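Local coordinates for protein YchN (Escherichia coli, PDB 1JX7), which is of unknown function but assembles as a homohexamer, a dimer of trimers, and belongs to the DsrE/DsrF-like family, at residues C81-R85 with G86-L90. Residues are numbered along the deposited sequence; the frame is centred on the assembly and turned at random.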
ATOM      1  N   CYS A  81      -5.997 -17.718   6.453  1.00 19.72           N
ATOM      2  CA  CYS A  81      -4.926 -16.747   6.621  1.00 21.48           C
ATOM      3  C   CYS A  81      -3.918 -17.176   7.683  1.00 20.59           C
ATOM      4  O   CYS A  81      -2.715 -17.196   7.424  1.00 18.93           O
ATOM      5  CB  CYS A  81      -5.509 -15.371   6.983  1.00 54.20           C
ATOM      6  SG  CYS A  81      -6.506 -14.606   5.677  1.00 62.40           S
ATOM      7  N   THR A  82      -4.410 -17.521   8.872  1.00 26.42           N
ATOM      8  CA  THR A  82      -3.538 -17.933   9.962  1.00 26.13           C
ATOM      9  C   THR A  82      -2.729 -19.177   9.616  1.00 28.11           C
ATOM     10  O   THR A  82      -1.562 -19.289  10.001  1.00 29.26           O
ATOM     11  CB  THR A  82      -4.335 -18.229  11.244  1.00 19.05           C
ATOM     12  OG1 THR A  82      -5.174 -19.365  11.043  1.00 21.37           O
ATOM     13  CG2 THR A  82      -5.194 -17.053  11.615  1.00 16.95           C
ATOM     14  N   ASP A  83      -3.342 -20.127   8.895  1.00 25.77           N
ATOM     15  CA  ASP A  83      -2.638 -21.345   8.515  1.00 26.00           C
ATOM     16  C   ASP A  83      -1.439 -21.012   7.624  1.00 25.35           C
ATOM     17  O   ASP A  83      -0.349 -21.557   7.792  1.00 25.04           O
ATOM     18  CB  ASP A  83      -3.554 -22.308   7.757  1.00 40.74           C
ATOM     19  CG  ASP A  83      -4.724 -22.778   8.594  1.00 43.25           C
ATOM     20  OD1 ASP A  83      -4.516 -23.245   9.729  1.00 43.79           O
ATOM     21  OD2 ASP A  83      -5.873 -22.691   8.100  1.00 46.03           O
ATOM     22  N   GLY A  84      -1.660 -20.108   6.670  1.00 27.21           N
ATOM     23  CA  GLY A  84      -0.601 -19.731   5.760  1.00 26.72           C
ATOM     24  C   GLY A  84       0.567 -19.059   6.454  1.00 26.92           C
ATOM     25  O   GLY A  84       1.705 -19.167   5.986  1.00 27.36           O
ATOM     26  N   ARG A  85       0.306 -18.385   7.565  1.00 20.66           N
ATOM     27  CA  ARG A  85       1.369 -17.687   8.274  1.00 20.44           C
ATOM     28  C   ARG A  85       1.895 -18.472   9.491  1.00 21.27           C
ATOM     29  O   ARG A  85       2.733 -17.978  10.244  1.00 20.70           O
ATOM     30  CB  ARG A  85       0.882 -16.290   8.675  1.00 23.32           C
ATOM     31  CG  ARG A  85      -0.236 -15.779   7.776  1.00 24.67           C
ATOM     32  CD  ARG A  85      -0.087 -14.351   7.279  1.00 23.99           C
ATOM     33  NE  ARG A  85      -1.109 -14.073   6.263  1.00 25.08           N
ATOM     34  CZ  ARG A  85      -1.106 -13.019   5.442  1.00 25.54           C
ATOM     35  NH1 ARG A  85      -0.129 -12.122   5.498  1.00 26.52           N
ATOM     36  NH2 ARG A  85      -2.073 -12.872   4.549  1.00 25.99           N
ATOM     37  N   GLY A  86       1.394 -19.697   9.661  1.00 19.28           N
ATOM     38  CA  GLY A  86       1.830 -20.545  10.757  1.00 19.44           C
ATOM     39  C   GLY A  86       1.505 -19.980  12.114  1.00 20.51           C
ATOM     40  O   GLY A  86       2.247 -20.152  13.090  1.00 21.08           O
ATOM     41  N   ILE A  87       0.365 -19.302  12.185  1.00 25.05           N
ATOM     42  CA  ILE A  87      -0.080 -18.677  13.415  1.00 25.49           C
ATOM     43  C   ILE A  87      -1.213 -19.479  14.037  1.00 26.07           C
ATOM     44  O   ILE A  87      -1.540 -19.286  15.208  1.00 24.74           O
ATOM     45  CB  ILE A  87      -0.502 -17.242  13.103  1.00 34.73           C
ATOM     46  CG1 ILE A  87       0.762 -16.414  12.891  1.00 36.71           C
ATOM     47  CG2 ILE A  87      -1.388 -16.681  14.189  1.00 33.32           C
ATOM     48  CD1 ILE A  87       0.505 -14.995  12.488  1.00 40.31           C
ATOM     49  N   SER A  88      -1.792 -20.394  13.266  1.00 45.01           N
ATOM     50  CA  SER A  88      -2.887 -21.226  13.745  1.00 45.94           C
ATOM     51  C   SER A  88      -2.604 -21.946  15.067  1.00 46.80           C
ATOM     52  O   SER A  88      -3.456 -21.964  15.953  1.00 47.62           O
ATOM     53  CB  SER A  88      -3.264 -22.263  12.690  1.00 21.77           C
ATOM     54  OG  SER A  88      -3.932 -21.660  11.596  1.00 19.80           O
ATOM     55  N   THR A  89      -1.416 -22.536  15.193  1.00 48.08           N
ATOM     56  CA  THR A  89      -1.046 -23.274  16.408  1.00 47.10           C
ATOM     57  C   THR A  89      -0.314 -22.462  17.478  1.00 47.09           C
ATOM     58  O   THR A  89       0.043 -22.997  18.520  1.00 48.55           O
ATOM     59  CB  THR A  89      -0.162 -24.505  16.090  1.00 25.48           C
ATOM     60  OG1 THR A  89       0.821 -24.146  15.116  1.00 24.52           O
ATOM     61  CG2 THR A  89      -1.010 -25.669  15.583  1.00 24.67           C
ATOM     62  N   LEU A  90      -0.086 -21.182  17.228  1.00 23.93           N
ATOM     63  CA  LEU A  90       0.605 -20.359  18.194  1.00 21.96           C
ATOM     64  C   LEU A  90      -0.356 -19.868  19.266  1.00 21.54           C
ATOM     65  O   LEU A  90      -1.575 -19.969  19.116  1.00 20.47           O
ATOM     66  CB  LEU A  90       1.270 -19.161  17.509  1.00 17.54           C
ATOM     67  CG  LEU A  90       2.364 -19.538  16.513  1.00 16.45           C
ATOM     68  CD1 LEU A  90       3.157 -18.296  16.153  1.00 16.64           C
ATOM     69  CD2 LEU A  90       3.290 -20.579  17.119  1.00 14.02           C
TER
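Thr82 O, at the C-terminal end of helix 79-84, is gripped mainly by Ile87 N, 2.9 Å away, whose N-H points almost straight at it (168°). Ser88 N adds a weak bond to the same oxygen, and Arg85 N makes another weak one from within the helix. One residue on, Asp83 O takes the N-H of Gly86 at 3.2 Å. The turn thus closed folds the chain back, a type I turn from Ile87 to Leu90 follows on the way to strand 96-99 of the parallel sheet, and the hydroxyl of Ser88 comes to rest against the side chains of Thr82 and Asp83. Ser88 OG donates to Asp83 OD1 at 2.5 Å, meeting the carboxylate from above its plane, and Thr82 OG1 lies 2.7 Å from the same Ser88 OG. With chi1 at 66° the Thr82 hydroxyl lies back over its own backbone, where it also bonds to Lys79 O. Replacing Asp83 by an alanine would probably leave the Ser88 hydroxyl without its acceptor and let it turn, weakening the tie between loop and helix. Ile87 lays CD1 against Arg85 CB at 4.0 Å, and the arginine's guanidinium forms salt bridges with Asp44 and with Glu16 of one neighbouring subunit. Leu90 packs on Leu90 of a different neighbouring subunit, so the turn sits close to a hexamer interface. Gly86, with its positive phi, and the bonds from Ile87 N to Thr82 O and from Gly86 N to Asp83 O form the Schellman motif that ends helix 79-84.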